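Local coordinates for FOKI restriction endonuclease (Planomicrobium okeanokoites, PDB 2FOK), which cleaves double-stranded DNA as a type IIS restriction endonuclease, using metal ions and a cleavage domain separate from its DNA-recognition domain, at residues V134-A137 and Y138-A142. Sequence-based numbering, arbitrary orientation.
Sequences VGLA and YSKSA
Val134 O accepts the N-H of Tyr138 (N to O 3.0 Å) and Gly135 O that of Ser139 (N to O 2.8 Å), the i to i+4 hydrogen bonds of the short alpha-helix 133-140 in the first helix-turn-helix-related subdomain of the recognition domain. Tyr138 CG lies anti to the backbone N (chi1 179°), which carries the ring away from 134-137 to stack with Phe119 and to pack on Leu20 and Val24 of helix 17-24 and on Leu152 of helix 146-157. A large aromatic suits this buried face, whereas small Ala137, one residue earlier, lets Ile151 come close. On another face, the Ser139 hydroxyl, one carbon from the backbone and anti to N (chi1 -171°), bonds Asp28 OD2 close to the helix surface, while the longer Lys140 brings its charged NZ to the same oxygen in a salt bridge. One carboxylate thus gathers both side chains at the last turn. The aliphatic side chain of Leu136, partly exposed, packs against Asp28 beside them. Ser141 leaves helical geometry, and its OG turns back to Tyr138 O, though at a doubtfully short modelled distance. The pattern weakens here: Ser141 N reaches Ala137 O only weakly, at 3.1 Å.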
# COMPACT_ATOMS: atom_id res chain seq x y z
N VAL A 134 1.76 26.47 13.36
CA VAL A 134 2.23 26.63 11.99
C VAL A 134 1.10 26.77 10.99
O VAL A 134 1.30 27.28 9.89
CB VAL A 134 3.14 25.47 11.59
CG1 VAL A 134 4.50 25.64 12.27
CG2 VAL A 134 2.51 24.15 11.98
N GLY A 135 -0.09 26.33 11.38
CA GLY A 135 -1.24 26.44 10.50
C GLY A 135 -1.69 27.88 10.31
O GLY A 135 -2.03 28.30 9.20
N LEU A 136 -1.70 28.64 11.40
CA LEU A 136 -2.12 30.04 11.35
C LEU A 136 -1.12 30.84 10.51
O LEU A 136 -1.52 31.70 9.72
CB LEU A 136 -2.21 30.60 12.77
CG LEU A 136 -3.44 30.10 13.54
CD1 LEU A 136 -3.12 30.01 15.03
CD2 LEU A 136 -4.60 31.04 13.30
N ALA A 137 0.16 30.53 10.67
CA ALA A 137 1.22 31.21 9.92
C ALA A 137 1.07 30.86 8.45
O ALA A 137 1.38 31.66 7.57
CB ALA A 137 2.59 30.78 10.43
N TYR A 138 0.63 29.63 8.18
CA TYR A 138 0.42 29.20 6.81
C TYR A 138 -0.78 30.00 6.29
O TYR A 138 -0.78 30.48 5.16
CB TYR A 138 0.12 27.69 6.78
CG TYR A 138 -0.14 27.13 5.41
CD1 TYR A 138 0.63 27.51 4.31
CD2 TYR A 138 -1.17 26.21 5.20
CE1 TYR A 138 0.38 26.99 3.04
CE2 TYR A 138 -1.43 25.69 3.93
CZ TYR A 138 -0.65 26.08 2.85
OH TYR A 138 -0.90 25.58 1.60
N SER A 139 -1.77 30.15 7.15
CA SER A 139 -3.01 30.86 6.85
C SER A 139 -2.81 32.32 6.42
O SER A 139 -3.34 32.73 5.40
CB SER A 139 -3.95 30.81 8.06
OG SER A 139 -5.25 31.31 7.76
N LYS A 140 -2.06 33.09 7.21
CA LYS A 140 -1.82 34.51 6.90
C LYS A 140 -0.72 34.75 5.86
O LYS A 140 -0.61 35.86 5.31
CB LYS A 140 -1.47 35.26 8.18
CG LYS A 140 -0.75 34.43 9.23
CD LYS A 140 -1.08 34.88 10.65
CE LYS A 140 -2.50 34.52 11.05
NZ LYS A 140 -3.18 33.70 10.01
N SER A 141 0.07 33.73 5.60
CA SER A 141 1.17 33.81 4.63
C SER A 141 0.73 34.33 3.26
O SER A 141 -0.32 33.95 2.75
CB SER A 141 1.81 32.44 4.46
OG SER A 141 0.91 31.57 3.78
N ALA A 142 1.53 35.20 2.67
CA ALA A 142 1.20 35.74 1.36
C ALA A 142 1.34 34.62 0.33
O ALA A 142 2.22 33.77 0.45
CB ALA A 142 2.13 36.89 1.01